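Local atomic coordinates of beta-glucanase (Podospora anserina, PDB entry 4LE4), a protein that probably hydrolyses beta-glucans as a glycoside hydrolase of family 131 and accommodates cellotriose, a short cellulose fragment. Residues I3-R8 against S227-E232; Y96-L101 against N164-I169; A54-R59 against S239-G244; E81-T86 against D204-V209. All coordinates share one frame; numbering follows the deposited sequence.

Contact 1. Residues I3-R8 against S227-E232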
loop_
_atom_site.group_PDB
_atom_site.type_symbol
_atom_site.label_atom_id
_atom_site.label_comp_id
_atom_site.label_asym_id
_atom_site.label_seq_id
_atom_site.Cartn_x
_atom_site.Cartn_y
_atom_site.Cartn_z
ATOM N N ILE A 3 2.116 -4.023 17.992
ATOM C CA ILE A 3 1.474 -4.259 16.700
ATOM C C ILE A 3 -0.015 -4.375 16.922
ATOM O O ILE A 3 -0.459 -5.289 17.626
ATOM C CB ILE A 3 1.940 -5.564 16.052
ATOM C CG1 ILE A 3 3.422 -5.461 15.724
ATOM C CG2 ILE A 3 1.083 -5.857 14.792
ATOM C CD1 ILE A 3 4.044 -6.773 15.220
ATOM N N LEU A 4 -0.789 -3.473 16.321
ATOM C CA LEU A 4 -2.238 -3.503 16.458
ATOM C C LEU A 4 -2.832 -4.473 15.457
ATOM O O LEU A 4 -3.821 -5.150 15.733
ATOM C CB LEU A 4 -2.840 -2.121 16.190
ATOM C CG LEU A 4 -2.456 -0.988 17.132
ATOM C CD1 LEU A 4 -3.123 0.294 16.673
ATOM C CD2 LEU A 4 -2.908 -1.339 18.544
ATOM N N TRP A 5 -2.241 -4.517 14.270
ATOM C CA TRP A 5 -2.729 -5.407 13.232
ATOM C C TRP A 5 -1.550 -5.779 12.331
ATOM O O TRP A 5 -0.712 -4.941 11.997
ATOM C CB TRP A 5 -3.847 -4.730 12.433
ATOM C CG TRP A 5 -4.187 -5.449 11.143
ATOM C CD1 TRP A 5 -5.072 -6.471 10.974
ATOM C CD2 TRP A 5 -3.648 -5.160 9.844
ATOM N NE1 TRP A 5 -5.133 -6.838 9.640
ATOM C CE2 TRP A 5 -4.263 -6.045 8.928
ATOM C CE3 TRP A 5 -2.711 -4.228 9.367
ATOM C CZ2 TRP A 5 -3.969 -6.033 7.543
ATOM C CZ3 TRP A 5 -2.411 -4.214 7.959
ATOM C CH2 TRP A 5 -3.047 -5.113 7.089
ATOM N N ASP A 6 -1.478 -7.062 11.996
ATOM C CA ASP A 6 -0.396 -7.606 11.184
ATOM C C ASP A 6 -0.894 -8.030 9.799
ATOM O O ASP A 6 -1.707 -8.962 9.660
ATOM C CB ASP A 6 0.204 -8.820 11.896
ATOM C CG ASP A 6 1.600 -9.138 11.434
ATOM O OD1 ASP A 6 1.889 -8.914 10.231
ATOM O OD2 ASP A 6 2.407 -9.641 12.264
ATOM N N GLY A 7 -0.376 -7.366 8.763
ATOM C CA GLY A 7 -0.812 -7.717 7.434
ATOM C C GLY A 7 0.330 -8.291 6.632
ATOM O O GLY A 7 0.323 -8.195 5.412
ATOM N N ARG A 8 1.282 -8.933 7.301
ATOM C CA ARG A 8 2.424 -9.475 6.596
ATOM C C ARG A 8 2.267 -10.843 5.948
ATOM O O ARG A 8 3.211 -11.328 5.357
ATOM C CB ARG A 8 3.635 -9.434 7.517
ATOM C CG ARG A 8 4.063 -7.985 7.725
ATOM C CD ARG A 8 5.155 -7.842 8.714
ATOM N NE ARG A 8 4.802 -8.268 10.067
ATOM C CZ ARG A 8 5.664 -8.257 11.077
ATOM N NH1 ARG A 8 5.285 -8.651 12.290
ATOM N NH2 ARG A 8 6.917 -7.866 10.873
ATOM N N SER A 227 5.382 -5.851 0.885
ATOM C CA SER A 227 5.751 -6.673 2.044
ATOM C C SER A 227 5.755 -5.767 3.270
ATOM O O SER A 227 5.593 -4.553 3.141
ATOM C CB SER A 227 7.116 -7.361 1.867
ATOM O OG SER A 227 8.194 -6.467 1.745
ATOM N N GLY A 228 5.871 -6.363 4.454
ATOM C CA GLY A 228 5.943 -5.558 5.655
ATOM C C GLY A 228 4.769 -4.640 5.923
ATOM O O GLY A 228 4.953 -3.567 6.457
ATOM N N VAL A 229 3.573 -5.070 5.590
ATOM C CA VAL A 229 2.390 -4.258 5.839
ATOM C C VAL A 229 1.866 -4.544 7.256
ATOM O O VAL A 229 1.518 -5.669 7.548
ATOM C CB VAL A 229 1.277 -4.626 4.856
ATOM C CG1 VAL A 229 0.025 -3.751 5.136
ATOM C CG2 VAL A 229 1.786 -4.437 3.379
ATOM N N TYR A 230 1.837 -3.545 8.124
ATOM C CA TYR A 230 1.313 -3.719 9.488
ATOM C C TYR A 230 1.051 -2.352 10.115
ATOM O O TYR A 230 1.491 -1.312 9.612
ATOM C CB TYR A 230 2.272 -4.569 10.364
ATOM C CG TYR A 230 3.611 -3.935 10.717
ATOM C CD1 TYR A 230 3.803 -3.323 11.962
ATOM C CD2 TYR A 230 4.695 -3.967 9.822
ATOM C CE1 TYR A 230 5.041 -2.760 12.315
ATOM C CE2 TYR A 230 5.933 -3.403 10.168
ATOM C CZ TYR A 230 6.086 -2.806 11.422
ATOM O OH TYR A 230 7.294 -2.279 11.795
ATOM N N ILE A 231 0.298 -2.350 11.200
ATOM C CA ILE A 231 -0.059 -1.110 11.875
ATOM C C ILE A 231 0.336 -1.228 13.338
ATOM O O ILE A 231 0.013 -2.219 13.986
ATOM C CB ILE A 231 -1.562 -0.864 11.792
ATOM C CG1 ILE A 231 -1.988 -0.666 10.321
ATOM C CG2 ILE A 231 -1.897 0.385 12.614
ATOM C CD1 ILE A 231 -3.535 -0.795 10.095
ATOM N N GLU A 232 1.029 -0.218 13.855
ATOM C CA GLU A 232 1.473 -0.273 15.244
ATOM C C GLU A 232 1.194 1.049 15.966
ATOM O O GLU A 232 0.956 2.087 15.337
ATOM C CB GLU A 232 2.968 -0.639 15.278
ATOM C CG GLU A 232 3.896 0.518 15.251
ATOM C CD GLU A 232 5.364 0.157 15.059
ATOM O OE1 GLU A 232 5.873 -0.793 15.678
ATOM O OE2 GLU A 232 6.026 0.866 14.288
HETATM O O HOH W 1 2.797 -7.359 3.942
HETATM O O HOH W 2 4.697 -9.500 3.748
#
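The indole of Trp5 meets Val229 at its edge, CZ3 lying 3.8 Å from Val229 CG1, while Ile231 CD1 approaches the same ring obliquely; over one face sits Gly7 N. A chi1 of 167° turns the indole away from its own backbone N and along this apolar side, and NE1 is satisfied by Pro29 O. The second flat pair lies on the other side of the strands. The guanidinium of Arg8 rests over the phenol face of Tyr230, CZ 5.0 Å from the ring centroid, in a cation-pi contact with the planes 35° apart; His98 stacks on the opposite face. Asp6 holds the guanidinium from its edge, side-on: Arg8 NE reaches Asp6 OD1 at 3.0 Å, and NH1 reaches OD2. OD1 also accepts from Arg8 N, an Asx turn, so two donors hold OD1 and three N-H groups hold the carboxylate. Gly7, having no side chain, suits the place where the chain crosses the indole close to CH2. Ile231 O takes both Leu4 N (2.8 Å) and Trp5 N (3.2 Å), and Ile231 N returns a bond of 2.9 Å to Trp5 O. A water links Gly7 O to Val229 N. Leu4 and Trp5 set against the single Ile231 make a classic beta bulge, here where the N-terminal strand joins the antiparallel sheet of a concanavalin-type beta-sandwich.

Contact 2. Residues Y96-L101 against N164-I169; sequences YYHFSL and NVAYEI
Phe99 turns its ring edge to the face of Tyr167, an offset edge-to-face pair with centroids 5.3 Å apart and planes at 68°, between neighbouring antiparallel strands of the concanavalin-type beta-sandwich. Phe99 CG stands between the backbone N and the carbonyl carbon (chi1 64°), which swings the ring across toward the partner strand. There Val165 lies alongside it, CB over one face of the phenyl at 3.9 Å from the centroid, so a branched residue fills the place beside a flat one. Tyr97 stands on the same side of the sheet: its CB touches Tyr167 CD2, and Ile169 sets CD1 against Tyr97 CD1 at 3.8 Å, the side chains at a slant. These rings face the second sheet: Tyr167 OH bonds Ala118 O there, and Tyr97 OH bonds Ile90 O in the loop before strand 94-102.

On the other side the side chains are more polar. Ala166 is small enough to lay CB over the imidazole face of His98, a CH-pi contact, and the extended Glu168 runs beside the Tyr96 ring, its carboxylate held by Trp179 and Arg189. Tyr97 pairs with Tyr167 and Phe99 with Val165 through backbone hydrogen bonds, and Phe99 CE1 ends 3.6 Å from Tyr167 CZ.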
loop_
_atom_site.group_PDB
_atom_site.type_symbol
_atom_site.label_atom_id
_atom_site.label_comp_id
_atom_site.label_asym_id
_atom_site.label_seq_id
_atom_site.Cartn_x
_atom_site.Cartn_y
_atom_site.Cartn_z
ATOM N N TYR A 96 0.930 4.256 13.506
ATOM C CA TYR A 96 1.882 4.228 12.393
ATOM C C TYR A 96 1.457 3.154 11.406
ATOM O O TYR A 96 1.288 1.993 11.787
ATOM C CB TYR A 96 3.280 3.888 12.889
ATOM C CG TYR A 96 3.811 4.894 13.877
ATOM C CD1 TYR A 96 4.447 6.061 13.441
ATOM C CD2 TYR A 96 3.687 4.674 15.235
ATOM C CE1 TYR A 96 4.956 6.986 14.366
ATOM C CE2 TYR A 96 4.175 5.586 16.157
ATOM C CZ TYR A 96 4.806 6.730 15.720
ATOM O OH TYR A 96 5.275 7.623 16.660
ATOM N N TYR A 97 1.305 3.534 10.139
ATOM C CA TYR A 97 0.871 2.593 9.108
ATOM C C TYR A 97 2.064 2.235 8.233
ATOM O O TYR A 97 2.566 3.073 7.496
ATOM C CB TYR A 97 -0.204 3.225 8.237
ATOM C CG TYR A 97 -1.577 3.182 8.825
ATOM C CD1 TYR A 97 -1.864 3.868 10.004
ATOM C CD2 TYR A 97 -2.602 2.478 8.193
ATOM C CE1 TYR A 97 -3.158 3.850 10.529
ATOM C CE2 TYR A 97 -3.890 2.451 8.710
ATOM C CZ TYR A 97 -4.161 3.145 9.879
ATOM O OH TYR A 97 -5.462 3.167 10.360
ATOM N N HIS A 98 2.508 0.990 8.314
ATOM C CA HIS A 98 3.676 0.534 7.562
ATOM C C HIS A 98 3.376 -0.251 6.287
ATOM O O HIS A 98 2.367 -0.942 6.174
ATOM C CB HIS A 98 4.515 -0.453 8.391
ATOM C CG HIS A 98 5.275 0.137 9.535
ATOM N ND1 HIS A 98 4.728 0.313 10.791
ATOM C CD2 HIS A 98 6.575 0.505 9.635
ATOM C CE1 HIS A 98 5.658 0.773 11.613
ATOM N NE2 HIS A 98 6.787 0.893 10.936
ATOM N N PHE A 99 4.298 -0.158 5.339
ATOM C CA PHE A 99 4.247 -0.961 4.110
ATOM C C PHE A 99 5.500 -0.745 3.295
ATOM O O PHE A 99 6.140 0.293 3.400
ATOM C CB PHE A 99 2.996 -0.726 3.245
ATOM C CG PHE A 99 2.873 0.681 2.677
ATOM C CD1 PHE A 99 2.385 1.701 3.470
ATOM C CD2 PHE A 99 3.251 0.969 1.346
ATOM C CE1 PHE A 99 2.265 3.004 2.980
ATOM C CE2 PHE A 99 3.128 2.305 0.836
ATOM C CZ PHE A 99 2.635 3.306 1.663
ATOM N N SER A 100 5.872 -1.754 2.507
ATOM C CA SER A 100 7.034 -1.644 1.648
ATOM C C SER A 100 6.466 -1.949 0.249
ATOM O O SER A 100 5.597 -2.788 0.098
ATOM C CB SER A 100 8.127 -2.635 2.068
ATOM O OG SER A 100 8.592 -2.350 3.398
ATOM N N LEU A 101 6.952 -1.221 -0.747
ATOM C CA LEU A 101 6.477 -1.322 -2.121
ATOM C C LEU A 101 7.624 -1.342 -3.127
ATOM O O LEU A 101 8.605 -0.643 -2.946
ATOM C CB LEU A 101 5.608 -0.086 -2.392
ATOM C CG LEU A 101 5.021 0.103 -3.789
ATOM C CD1 LEU A 101 3.933 -0.933 -4.043
ATOM C CD2 LEU A 101 4.434 1.552 -3.857
ATOM N N ASN A 164 10.238 1.615 1.687
ATOM C CA ASN A 164 9.600 1.287 2.965
ATOM C C ASN A 164 8.995 2.590 3.487
ATOM O O ASN A 164 9.673 3.593 3.551
ATOM C CB ASN A 164 10.678 0.781 3.931
ATOM C CG ASN A 164 11.622 -0.235 3.263
ATOM O OD1 ASN A 164 12.840 0.005 3.093
ATOM N ND2 ASN A 164 11.062 -1.340 2.862
ATOM N N VAL A 165 7.733 2.549 3.876
ATOM C CA VAL A 165 7.010 3.744 4.314
ATOM C C VAL A 165 6.268 3.518 5.638
ATOM O O VAL A 165 5.896 2.384 5.974
ATOM C CB VAL A 165 5.888 4.080 3.280
ATOM C CG1 VAL A 165 4.984 5.240 3.783
ATOM C CG2 VAL A 165 6.499 4.396 1.914
ATOM N N ALA A 166 6.144 4.585 6.422
ATOM C CA ALA A 166 5.276 4.532 7.571
ATOM C C ALA A 166 4.544 5.873 7.584
ATOM O O ALA A 166 5.189 6.928 7.564
ATOM C CB ALA A 166 6.036 4.330 8.882
ATOM N N TYR A 167 3.206 5.838 7.544
ATOM C CA TYR A 167 2.431 7.086 7.670
ATOM C C TYR A 167 2.314 7.269 9.194
ATOM O O TYR A 167 1.871 6.354 9.859
ATOM C CB TYR A 167 0.998 6.934 7.186
ATOM C CG TYR A 167 0.801 6.573 5.747
ATOM C CD1 TYR A 167 1.648 7.064 4.766
ATOM C CD2 TYR A 167 -0.298 5.796 5.361
ATOM C CE1 TYR A 167 1.403 6.795 3.413
ATOM C CE2 TYR A 167 -0.557 5.516 4.016
ATOM C CZ TYR A 167 0.301 6.023 3.043
ATOM O OH TYR A 167 0.055 5.768 1.695
ATOM N N GLU A 168 2.730 8.414 9.718
ATOM C CA GLU A 168 2.615 8.715 11.156
ATOM C C GLU A 168 1.307 9.499 11.237
ATOM O O GLU A 168 1.251 10.681 10.885
ATOM C CB GLU A 168 3.788 9.595 11.602
ATOM C CG GLU A 168 3.598 10.136 13.036
ATOM C CD GLU A 168 4.795 10.880 13.599
ATOM O OE1 GLU A 168 5.737 11.206 12.852
ATOM O OE2 GLU A 168 4.781 11.152 14.822
ATOM N N ILE A 169 0.239 8.846 11.672
ATOM C CA ILE A 169 -1.030 9.531 11.679
ATOM C C ILE A 169 -1.505 9.835 13.105
ATOM O O ILE A 169 -1.517 8.948 13.949
ATOM C CB ILE A 169 -2.099 8.668 10.967
ATOM C CG1 ILE A 169 -1.559 8.212 9.589
ATOM C CG2 ILE A 169 -3.417 9.471 10.817
ATOM C CD1 ILE A 169 -2.533 7.425 8.759
#

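Contact 3. Residues A54-R59 against S239-G244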
loop_
_atom_site.group_PDB
_atom_site.type_symbol
_atom_site.label_atom_id
_atom_site.label_comp_id
_atom_site.label_asym_id
_atom_site.label_seq_id
_atom_site.Cartn_x
_atom_site.Cartn_y
_atom_site.Cartn_z
ATOM N N ALA A 54 15.480 -7.538 2.916
ATOM C CA ALA A 54 15.988 -7.107 4.226
ATOM C C ALA A 54 14.953 -7.276 5.325
ATOM O O ALA A 54 15.273 -7.258 6.516
ATOM C CB ALA A 54 16.424 -5.643 4.147
ATOM N N ASP A 55 13.699 -7.407 4.927
ATOM C CA ASP A 55 12.605 -7.568 5.887
ATOM C C ASP A 55 12.472 -9.015 6.338
ATOM O O ASP A 55 11.683 -9.782 5.786
ATOM C CB ASP A 55 11.263 -7.160 5.275
ATOM C CG ASP A 55 10.114 -7.227 6.276
ATOM O OD1 ASP A 55 10.315 -7.667 7.435
ATOM O OD2 ASP A 55 8.992 -6.824 5.905
ATOM N N THR A 56 13.206 -9.369 7.378
ATOM C CA THR A 56 13.155 -10.736 7.881
ATOM C C THR A 56 11.901 -10.969 8.702
ATOM O O THR A 56 11.625 -12.091 9.155
ATOM C CB THR A 56 14.417 -11.047 8.717
ATOM O OG1 THR A 56 14.495 -10.152 9.822
ATOM C CG2 THR A 56 15.649 -10.895 7.872
ATOM N N GLY A 57 11.115 -9.910 8.875
ATOM C CA GLY A 57 9.877 -10.023 9.619
ATOM C C GLY A 57 8.716 -10.508 8.752
ATOM O O GLY A 57 7.670 -10.906 9.274
ATOM N N SER A 58 8.903 -10.507 7.430
ATOM C CA SER A 58 7.862 -10.950 6.489
ATOM C C SER A 58 8.371 -12.206 5.791
ATOM O O SER A 58 9.456 -12.186 5.233
ATOM C CB SER A 58 7.614 -9.882 5.420
ATOM O OG SER A 58 7.038 -8.719 5.976
ATOM N N ARG A 59 7.611 -13.296 5.838
ATOM C CA ARG A 59 8.073 -14.525 5.183
ATOM C C ARG A 59 7.891 -14.462 3.667
ATOM O O ARG A 59 8.763 -14.884 2.896
ATOM C CB ARG A 59 7.322 -15.739 5.737
ATOM C CG ARG A 59 7.737 -17.044 5.064
ATOM C CD ARG A 59 7.192 -18.226 5.842
ATOM N NE ARG A 59 5.767 -18.123 6.126
ATOM C CZ ARG A 59 4.790 -18.439 5.287
ATOM N NH1 ARG A 59 5.042 -18.884 4.058
ATOM N NH2 ARG A 59 3.535 -18.362 5.711
ATOM N N SER A 239 13.191 -0.083 12.017
ATOM C CA SER A 239 13.843 -1.199 11.353
ATOM C C SER A 239 12.940 -1.773 10.260
ATOM O O SER A 239 11.773 -2.082 10.508
ATOM C CB SER A 239 14.128 -2.317 12.350
ATOM O OG SER A 239 14.497 -3.483 11.633
ATOM N N VAL A 240 13.470 -1.956 9.066
ATOM C CA VAL A 240 12.619 -2.500 8.017
ATOM C C VAL A 240 12.283 -3.974 8.248
ATOM O O VAL A 240 11.375 -4.513 7.606
ATOM C CB VAL A 240 13.246 -2.316 6.600
ATOM C CG1 VAL A 240 13.586 -0.839 6.380
ATOM C CG2 VAL A 240 14.492 -3.172 6.429
ATOM N N ALA A 241 13.006 -4.622 9.166
ATOM C CA ALA A 241 12.735 -6.027 9.468
ATOM C C ALA A 241 11.580 -6.186 10.467
ATOM O O ALA A 241 11.210 -7.307 10.792
ATOM C CB ALA A 241 13.977 -6.709 10.004
ATOM N N GLY A 242 11.046 -5.071 10.970
ATOM C CA GLY A 242 9.903 -5.120 11.869
ATOM C C GLY A 242 10.178 -5.389 13.341
ATOM O O GLY A 242 11.300 -5.703 13.711
ATOM N N PRO A 243 9.160 -5.287 14.203
ATOM C CA PRO A 243 9.342 -5.529 15.643
ATOM C C PRO A 243 9.830 -6.951 15.925
ATOM O O PRO A 243 9.533 -7.877 15.180
ATOM C CB PRO A 243 7.939 -5.297 16.223
ATOM C CG PRO A 243 7.287 -4.385 15.216
ATOM C CD PRO A 243 7.757 -4.963 13.897
ATOM N N GLY A 244 10.582 -7.127 17.001
ATOM C CA GLY A 244 11.041 -8.469 17.345
ATOM C C GLY A 244 12.041 -9.167 16.441
ATOM O O GLY A 244 12.374 -10.340 16.670
#
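Two type I turns, Asp55 to Ser58 and Ser239 to Gly242, lie against each other with Asp55 CA 3.9 Å from Ala241 CA, and no hydrogen bond crosses between them. They meet by van der Waals packing and a CA-H...O contact. Ala54 CB meets Val240 CG2 at 3.9 Å, and the methyl of Ala241 tucks against Thr56 OG1, itself bonded to Gln245. Asp55 CG packs 3.3 Å from Val240 O, two acceptor groups without a hydrogen bond. Gly57, with no side chain in the way, brings CA to 3.2 Å from Ala241 O.

In Asp55 a chi1 of -176° carries the carboxylate forward over the turn, where OD1 accepts from Gly57 N at 2.8 Å: an Asx turn. Ser58 OG approaches Asp55 OD2 from above the carboxylate plane at 2.7 Å. In the other loop, Ser239 OG accepts from Ala241 N at 3.1 Å, the matching ST turn, while Gly242 closes its type I turn with a positive phi (83°) that suits glycine. The pair joins the connection between strands 44-47 and 61-66 to the C-terminal tail after strand 222-233. Within the tail, Pro243 turns back onto Tyr230 and Glu232 of that strand.

Contact 4. Residues E81-T86 against D204-V209; sequences ELIPQT and DWHVGV
Both Glu81 and His206 set CG anti to the carbonyl carbon (chi1 -61° in Glu81), and the glutamate chain then runs extended, so its carboxylate reaches the imidazole edge. His206 ND1 donates to Glu81 OE1 at 2.5 Å, a short separation, with the oxygen met on its anti side and the two planes 64° apart. The polar pair is fixed at both ends: Arg79 forms a salt bridge with OE2 of Glu81, and His206 NE2 bonds Glu121. Ile83 CD1 sits over one face of the imidazole, toward the rim, in a CH-pi contact 4.1 Å from the centroid, the long branch of isoleucine being able to reach it; Phe119 also stacks with this ring.

Strands 78-84 and 205-207 belong to the second antiparallel sheet of the beta-sandwich and meet at a splayed angle, their short segments running at 134°. Leu82 and Val207 form a hydrogen-bonded pair, N to O at 2.8 Å each way, and both put their apolar side chains on the same side of the sheet. At Gly208 the chain turns a corner, with phi and psi open to glycine, and its CA comes to 4.2 Å from Glu81 CA. Farther along, Pro84 has no N-H to offer; its CD lies 3.1 Å from Trp205 O, and CG touches the indole edge at CE3, the two side chains crossing at about a right angle.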
loop_
_atom_site.group_PDB
_atom_site.type_symbol
_atom_site.label_atom_id
_atom_site.label_comp_id
_atom_site.label_asym_id
_atom_site.label_seq_id
_atom_site.Cartn_x
_atom_site.Cartn_y
_atom_site.Cartn_z
ATOM N N GLU A 81 -7.440 -4.364 -4.303
ATOM C CA GLU A 81 -7.156 -3.828 -2.967
ATOM C C GLU A 81 -7.585 -4.781 -1.860
ATOM O O GLU A 81 -8.566 -5.493 -2.010
ATOM C CB GLU A 81 -7.914 -2.479 -2.801
ATOM C CG GLU A 81 -7.489 -1.422 -3.810
ATOM C CD GLU A 81 -8.601 -0.417 -4.131
ATOM O OE1 GLU A 81 -9.456 -0.154 -3.237
ATOM O OE2 GLU A 81 -8.621 0.102 -5.272
ATOM N N LEU A 82 -6.826 -4.766 -0.755
ATOM C CA LEU A 82 -7.080 -5.550 0.438
ATOM C C LEU A 82 -7.304 -4.507 1.538
ATOM O O LEU A 82 -6.650 -3.470 1.542
ATOM C CB LEU A 82 -5.838 -6.390 0.832
ATOM C CG LEU A 82 -5.285 -7.271 -0.294
ATOM C CD1 LEU A 82 -4.042 -7.988 0.164
ATOM C CD2 LEU A 82 -6.368 -8.243 -0.706
ATOM N N ILE A 83 -8.221 -4.782 2.448
ATOM C CA ILE A 83 -8.489 -3.870 3.556
ATOM C C ILE A 83 -8.260 -4.645 4.860
ATOM O O ILE A 83 -8.650 -5.806 4.974
ATOM C CB ILE A 83 -9.963 -3.350 3.486
ATOM C CG1 ILE A 83 -10.120 -2.453 2.248
ATOM C CG2 ILE A 83 -10.319 -2.441 4.698
ATOM C CD1 ILE A 83 -11.547 -2.114 1.964
ATOM N N PRO A 84 -7.594 -4.018 5.853
ATOM C CA PRO A 84 -7.353 -4.702 7.120
ATOM C C PRO A 84 -8.673 -5.164 7.756
ATOM O O PRO A 84 -9.663 -4.411 7.779
ATOM C CB PRO A 84 -6.673 -3.629 7.985
ATOM C CG PRO A 84 -5.990 -2.756 6.966
ATOM C CD PRO A 84 -7.051 -2.660 5.876
ATOM N N GLN A 85 -8.675 -6.409 8.244
ATOM C CA GLN A 85 -9.839 -6.985 8.945
ATOM C C GLN A 85 -9.329 -6.987 10.381
ATOM O O GLN A 85 -8.450 -7.784 10.712
ATOM C CB GLN A 85 -10.117 -8.428 8.515
ATOM C CG GLN A 85 -11.218 -9.100 9.348
ATOM C CD GLN A 85 -12.502 -8.313 9.282
ATOM O OE1 GLN A 85 -13.100 -8.174 8.208
ATOM N NE2 GLN A 85 -12.936 -7.768 10.430
ATOM N N THR A 86 -9.862 -6.088 11.196
ATOM C CA THR A 86 -9.413 -5.928 12.583
ATOM C C THR A 86 -10.449 -5.220 13.480
ATOM O O THR A 86 -11.340 -4.501 13.011
ATOM C CB THR A 86 -8.087 -5.095 12.614
ATOM O OG1 THR A 86 -7.639 -4.897 13.956
ATOM C CG2 THR A 86 -8.307 -3.721 11.985
ATOM N N ASP A 204 -11.039 1.158 6.293
ATOM C CA ASP A 204 -10.994 1.883 5.042
ATOM C C ASP A 204 -9.603 2.234 4.536
ATOM O O ASP A 204 -9.437 3.219 3.819
ATOM C CB ASP A 204 -11.813 3.148 5.172
ATOM C CG ASP A 204 -11.288 4.050 6.255
ATOM O OD1 ASP A 204 -10.328 3.664 6.943
ATOM O OD2 ASP A 204 -11.841 5.158 6.429
ATOM N N TRP A 205 -8.608 1.450 4.924
ATOM C CA TRP A 205 -7.272 1.681 4.402
ATOM C C TRP A 205 -7.151 0.630 3.303
ATOM O O TRP A 205 -7.252 -0.577 3.562
ATOM C CB TRP A 205 -6.194 1.453 5.446
ATOM C CG TRP A 205 -4.836 1.773 4.906
ATOM C CD1 TRP A 205 -4.496 2.809 4.069
ATOM C CD2 TRP A 205 -3.624 1.068 5.177
ATOM N NE1 TRP A 205 -3.141 2.794 3.808
ATOM C CE2 TRP A 205 -2.585 1.731 4.471
ATOM C CE3 TRP A 205 -3.307 -0.060 5.949
ATOM C CZ2 TRP A 205 -1.268 1.304 4.512
ATOM C CZ3 TRP A 205 -1.979 -0.478 5.991
ATOM C CH2 TRP A 205 -0.983 0.201 5.279
ATOM N N HIS A 206 -6.892 1.094 2.091
ATOM C CA HIS A 206 -6.827 0.220 0.930
ATOM C C HIS A 206 -5.400 -0.130 0.570
ATOM O O HIS A 206 -4.685 0.664 -0.017
ATOM C CB HIS A 206 -7.525 0.891 -0.259
ATOM C CG HIS A 206 -8.989 1.105 -0.051
ATOM N ND1 HIS A 206 -9.942 0.570 -0.887
ATOM C CD2 HIS A 206 -9.666 1.787 0.907
ATOM C CE1 HIS A 206 -11.148 0.907 -0.452
ATOM N NE2 HIS A 206 -11.005 1.645 0.637
ATOM N N VAL A 207 -4.997 -1.326 0.965
ATOM C CA VAL A 207 -3.660 -1.847 0.701
ATOM C C VAL A 207 -3.754 -2.437 -0.676
ATOM O O VAL A 207 -4.294 -3.536 -0.887
ATOM C CB VAL A 207 -3.280 -2.942 1.707
ATOM C CG1 VAL A 207 -1.885 -3.545 1.363
ATOM C CG2 VAL A 207 -3.294 -2.341 3.096
ATOM N N GLY A 208 -3.206 -1.702 -1.625
ATOM C CA GLY A 208 -3.303 -2.141 -2.992
ATOM C C GLY A 208 -3.219 -0.942 -3.895
ATOM O O GLY A 208 -2.710 0.103 -3.486
ATOM N N VAL A 209 -3.762 -1.078 -5.101
ATOM C CA VAL A 209 -3.649 -0.061 -6.133
ATOM C C VAL A 209 -4.914 0.199 -6.920
ATOM O O VAL A 209 -5.656 -0.707 -7.272
ATOM C CB VAL A 209 -2.567 -0.477 -7.193
ATOM C CG1 VAL A 209 -2.292 0.724 -8.173
ATOM C CG2 VAL A 209 -1.284 -0.940 -6.519
#

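Starting from the N terminus, residues 3-8 pair with 227-232, so contact 1 closes a loop spanning most of the chain. Residues 54-59 begin inside that loop but meet 239-244 beyond it, and contacts 1 and 3 therefore cross. Contact 4, joining 81-86 to 204-209, nests within both, and contact 2, joining 96-101 to 164-169, nests within contact 4. Contacts 1 and 2 share one sheet, where strands 222-233 and 94-102 are neighbours; contact 4 lies in the other. Trp205 bridges the sandwich, touching Val229, Tyr97 and Phe99. Contact 3 sets the C-terminal tail against the loop 54-59 beside contact 1, about 20 Å from contact 4 between centres.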